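Uncharacterized protein lp_2664 (Lactobacillus plantarum WCFS1, PDB 2PJQ) is of unknown function but contains an HD domain, so it may be a metal-dependent phosphohydrolase like other members of that superfamily. Local coordinates at residues Glu49-Leu53 with Asn54-Ala58; Val83-Ala87 with Gln88-Ala92. All coordinates share one frame; numbering follows the deposited sequence.

Both contacts are local, and both sit at helix boundaries within the same HD-domain range. The bonds of contact 1 (49-58) start helix 53-62, whereas those of contact 2 (83-92) end helix 74-87, the next helix along the chain. Their centres lie about 18 Å apart, on the same side of the chain's centre, without touching. Each is partly buried, but contact 2 is farther out and has more exposed residues. In contact 1 a threonine hydroxyl reinforces the first turn; in contact 2 backbone bonds close the last turn over a buried leucine-valine pair. Helix 9-22 touches both, while helix 119-130 lies against contact 1 and helix 92-102 against contact 2.

Contact 1: Glu49-Leu53 with Asn54-Ala58; sequences EGANL and NLTLA
Asn52 and Leu53 meet Thr56 and Leu57 in a local contact round the first turn of helix 53-62, just after the chain has left helix 32-49. The carbonyl of Asn52, the N-cap residue, takes the side-chain hydroxyl of Thr56: OG1 donates to Asn52 O over 2.6 Å, tilted 22° from the carbonyl plane. The same oxygen receives a weak bond from the backbone N of Thr56 at 3.4 Å, so one threonine grips it twice. With chi1 at -61°, OG1 lies beside its own backbone N, and both donors can therefore reach back to the one acceptor. A valine in place of Thr56 would probably leave Asn52 O with just the weak backbone bond. One residue on, Leu57 N binds Leu53 O at 3.0 Å, a straight i+4 helical bond, unlike the weak one before it. The connection is a tight helix-loop-helix turn: Gly50, with phi 74°, ends helix 32-49 in a Schellman motif, and two residues later Asn52 takes the N-cap position of the next helix. Leu53 CG and Leu57 CD1 come within 4.3 Å of each other, and both leucines also rest on Arg43 of helix 32-49. Thr56 in turn touches Glu120 and Val123 of helix 119-130, whose Glu120 carboxylate also accepts the backbone N of Asn52. The side-chain amide of Asn54 is turned to the N-terminal region, where it binds Ile7 O and Glu9.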
loop_
_atom_site.group_PDB
_atom_site.type_symbol
_atom_site.label_atom_id
_atom_site.label_comp_id
_atom_site.label_asym_id
_atom_site.label_seq_id
_atom_site.Cartn_x
_atom_site.Cartn_y
_atom_site.Cartn_z
ATOM N N GLU B 49 -2.470 -9.177 31.443
ATOM C CA GLU B 49 -3.742 -9.804 31.779
ATOM C C GLU B 49 -3.648 -11.097 32.580
ATOM O O GLU B 49 -4.646 -11.575 33.101
ATOM C CB GLU B 49 -4.543 -10.077 30.512
ATOM C CG GLU B 49 -5.382 -8.913 30.093
ATOM C CD GLU B 49 -6.229 -8.412 31.239
ATOM O OE1 GLU B 49 -6.970 -9.226 31.819
ATOM O OE2 GLU B 49 -6.148 -7.208 31.564
ATOM N N GLY B 50 -2.455 -11.665 32.680
ATOM C CA GLY B 50 -2.315 -12.904 33.411
ATOM C C GLY B 50 -2.897 -14.030 32.590
ATOM O O GLY B 50 -3.676 -14.846 33.076
ATOM N N ALA B 51 -2.520 -14.069 31.325
ATOM C CA ALA B 51 -3.015 -15.097 30.435
ATOM C C ALA B 51 -1.963 -16.167 30.286
ATOM O O ALA B 51 -0.779 -15.908 30.483
ATOM C CB ALA B 51 -3.337 -14.499 29.071
ATOM N N ASN B 52 -2.395 -17.377 29.954
ATOM C CA ASN B 52 -1.454 -18.454 29.745
ATOM C C ASN B 52 -0.575 -17.999 28.578
ATOM O O ASN B 52 -1.068 -17.745 27.480
ATOM C CB ASN B 52 -2.169 -19.740 29.365
ATOM C CG ASN B 52 -1.197 -20.818 28.946
ATOM O OD1 ASN B 52 -0.425 -21.322 29.763
ATOM N ND2 ASN B 52 -1.205 -21.160 27.667
ATOM N N LEU B 53 0.724 -17.902 28.818
ATOM C CA LEU B 53 1.654 -17.450 27.797
ATOM C C LEU B 53 1.762 -18.342 26.571
ATOM O O LEU B 53 1.360 -17.940 25.481
ATOM C CB LEU B 53 3.041 -17.281 28.405
ATOM C CG LEU B 53 3.974 -16.324 27.682
ATOM C CD1 LEU B 53 3.385 -14.917 27.734
ATOM C CD2 LEU B 53 5.343 -16.364 28.338
ATOM N N ASN B 54 2.303 -19.547 26.754
ATOM C CA ASN B 54 2.490 -20.503 25.655
ATOM C C ASN B 54 1.304 -20.831 24.755
ATOM O O ASN B 54 1.499 -21.134 23.586
ATOM C CB ASN B 54 3.066 -21.809 26.193
ATOM C CG ASN B 54 4.450 -21.629 26.757
ATOM O OD1 ASN B 54 4.889 -20.498 26.997
ATOM N ND2 ASN B 54 5.147 -22.739 26.990
ATOM N N LEU B 55 0.086 -20.804 25.275
ATOM C CA LEU B 55 -1.059 -21.094 24.428
ATOM C C LEU B 55 -1.225 -19.868 23.547
ATOM O O LEU B 55 -1.430 -19.980 22.334
ATOM C CB LEU B 55 -2.327 -21.275 25.265
ATOM C CG LEU B 55 -3.585 -21.938 24.683
ATOM C CD1 LEU B 55 -4.788 -21.508 25.510
ATOM C CD2 LEU B 55 -3.802 -21.559 23.237
ATOM N N THR B 56 -1.141 -18.696 24.183
ATOM C CA THR B 56 -1.302 -17.407 23.515
ATOM C C THR B 56 -0.386 -17.230 22.312
ATOM O O THR B 56 -0.851 -17.063 21.189
ATOM C CB THR B 56 -1.038 -16.230 24.498
ATOM O OG1 THR B 56 -1.978 -16.281 25.573
ATOM C CG2 THR B 56 -1.209 -14.891 23.809
ATOM N N LEU B 57 0.920 -17.264 22.546
ATOM C CA LEU B 57 1.864 -17.055 21.459
ATOM C C LEU B 57 1.657 -18.101 20.395
ATOM O O LEU B 57 1.673 -17.784 19.205
ATOM C CB LEU B 57 3.305 -17.104 21.962
ATOM C CG LEU B 57 3.574 -16.194 23.151
ATOM C CD1 LEU B 57 5.049 -16.217 23.477
ATOM C CD2 LEU B 57 3.103 -14.782 22.828
ATOM N N ALA B 58 1.465 -19.343 20.831
ATOM C CA ALA B 58 1.251 -20.453 19.917
ATOM C C ALA B 58 0.144 -20.046 18.957
ATOM O O ALA B 58 0.355 -20.003 17.739
ATOM C CB ALA B 58 0.863 -21.689 20.684
#

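Contact 2: Val83-Ala87 with Gln88-Ala92; sequences VQLNA and QNVTA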
loop_
_atom_site.group_PDB
_atom_site.type_symbol
_atom_site.label_atom_id
_atom_site.label_comp_id
_atom_site.label_asym_id
_atom_site.label_seq_id
_atom_site.Cartn_x
_atom_site.Cartn_y
_atom_site.Cartn_z
ATOM N N VAL B 83 -0.619 -31.947 11.056
ATOM C CA VAL B 83 0.523 -32.808 10.811
ATOM C C VAL B 83 1.674 -32.270 11.645
ATOM O O VAL B 83 2.430 -33.037 12.229
ATOM C CB VAL B 83 0.889 -32.832 9.288
ATOM C CG1 VAL B 83 2.195 -33.573 9.044
ATOM C CG2 VAL B 83 -0.231 -33.528 8.511
ATOM N N GLN B 84 1.785 -30.949 11.738
ATOM C CA GLN B 84 2.853 -30.338 12.529
ATOM C C GLN B 84 2.603 -30.464 14.041
ATOM O O GLN B 84 3.462 -30.919 14.798
ATOM C CB GLN B 84 3.017 -28.859 12.164
ATOM C CG GLN B 84 4.091 -28.147 12.991
ATOM C CD GLN B 84 5.425 -28.896 12.970
ATOM O OE1 GLN B 84 5.779 -29.500 11.957
ATOM N NE2 GLN B 84 6.168 -28.850 14.083
ATOM N N LEU B 85 1.434 -30.038 14.486
ATOM C CA LEU B 85 1.133 -30.141 15.896
ATOM C C LEU B 85 1.229 -31.595 16.314
ATOM O O LEU B 85 1.718 -31.891 17.408
ATOM C CB LEU B 85 -0.258 -29.605 16.178
ATOM C CG LEU B 85 -0.396 -28.086 16.109
ATOM C CD1 LEU B 85 -1.862 -27.755 15.829
ATOM C CD2 LEU B 85 0.102 -27.442 17.414
ATOM N N ASN B 86 0.773 -32.513 15.461
ATOM C CA ASN B 86 0.883 -33.926 15.823
ATOM C C ASN B 86 2.348 -34.324 15.915
ATOM O O ASN B 86 2.761 -34.924 16.899
ATOM C CB ASN B 86 0.164 -34.834 14.832
ATOM C CG ASN B 86 -1.255 -35.137 15.257
ATOM O OD1 ASN B 86 -1.502 -35.490 16.404
ATOM N ND2 ASN B 86 -2.194 -35.006 14.334
ATOM N N ALA B 87 3.136 -33.969 14.906
ATOM C CA ALA B 87 4.553 -34.297 14.925
ATOM C C ALA B 87 5.244 -33.722 16.165
ATOM O O ALA B 87 6.355 -34.133 16.483
ATOM C CB ALA B 87 5.212 -33.778 13.687
ATOM N N GLN B 88 4.591 -32.783 16.862
ATOM C CA GLN B 88 5.165 -32.166 18.063
ATOM C C GLN B 88 4.507 -32.643 19.367
ATOM O O GLN B 88 4.691 -32.037 20.430
ATOM C CB GLN B 88 5.067 -30.631 17.992
ATOM C CG GLN B 88 5.887 -29.977 16.893
ATOM C CD GLN B 88 7.360 -30.372 16.938
ATOM O OE1 GLN B 88 7.853 -30.862 17.953
ATOM N NE2 GLN B 88 8.070 -30.141 15.836
ATOM N N ASN B 89 3.736 -33.723 19.279
ATOM C CA ASN B 89 3.060 -34.291 20.436
ATOM C C ASN B 89 2.270 -33.263 21.221
ATOM O O ASN B 89 2.180 -33.353 22.450
ATOM C CB ASN B 89 4.058 -34.962 21.383
ATOM C CG ASN B 89 5.040 -35.884 20.662
ATOM O OD1 ASN B 89 4.649 -36.736 19.852
ATOM N ND2 ASN B 89 6.332 -35.725 20.974
ATOM N N VAL B 90 1.709 -32.276 20.536
ATOM C CA VAL B 90 0.908 -31.284 21.239
ATOM C C VAL B 90 -0.335 -32.085 21.680
ATOM O O VAL B 90 -0.888 -32.844 20.886
ATOM C CB VAL B 90 0.527 -30.119 20.285
ATOM C CG1 VAL B 90 -0.574 -30.554 19.372
ATOM C CG2 VAL B 90 0.091 -28.917 21.057
ATOM N N THR B 91 -0.779 -31.943 22.924
ATOM C CA THR B 91 -1.931 -32.729 23.370
ATOM C C THR B 91 -3.241 -32.411 22.674
ATOM O O THR B 91 -3.426 -31.325 22.156
ATOM C CB THR B 91 -2.149 -32.597 24.861
ATOM O OG1 THR B 91 -2.659 -31.297 25.144
ATOM C CG2 THR B 91 -0.858 -32.785 25.605
ATOM N N ALA B 92 -4.163 -33.368 22.655
ATOM C CA ALA B 92 -5.457 -33.157 22.009
ATOM C C ALA B 92 -6.075 -31.866 22.502
ATOM O O ALA B 92 -6.250 -30.926 21.731
ATOM C CB ALA B 92 -6.403 -34.316 22.299
#
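Leu85 O and Asn86 O close the last turn of helix 74-87 by accepting Val90 N at 3.2 Å and Asn89 N at 2.8 Å, a Schellman motif with Asn89, at positive phi, as its C-prime residue. The longer of the two is the straighter, its N-H...O angle being 169°; the Asn89 N-H instead sits above the carbonyl plane of Asn86. By swinging the chain off to one side of the helix, this turn brings the Val90 side chain over Leu85, the apolar pairing that goes with a Schellman motif. Leu85 CD2 faces both methyls of the valine, 3.7 Å from Val90 CG1 and 3.9 Å from Val90 CG2, and its CB also faces CG1. Val90 CG1 occupies the position between backbone N and carbonyl carbon, chi1 76°, which aims it at the leucine. Both residues are buried, and both also touch Gln95 of helix 92-102. Away from this pair, the Gln84 and Gln88 side chains are bent at chi2 and meet with their amide planes turned 42° from each other; Gln84 touches Tyr18 and Gln88 touches Ala14, both on helix 9-22. Beyond the turn Thr91 is the N-cap of helix 92-102, and its OG1 bonds to Asp94. The division of labour implies that main-chain polar bonds fix the turn out of the helix and the leucine-valine pair probably covers its inner side, while Asn86 and Asn89 lie exposed.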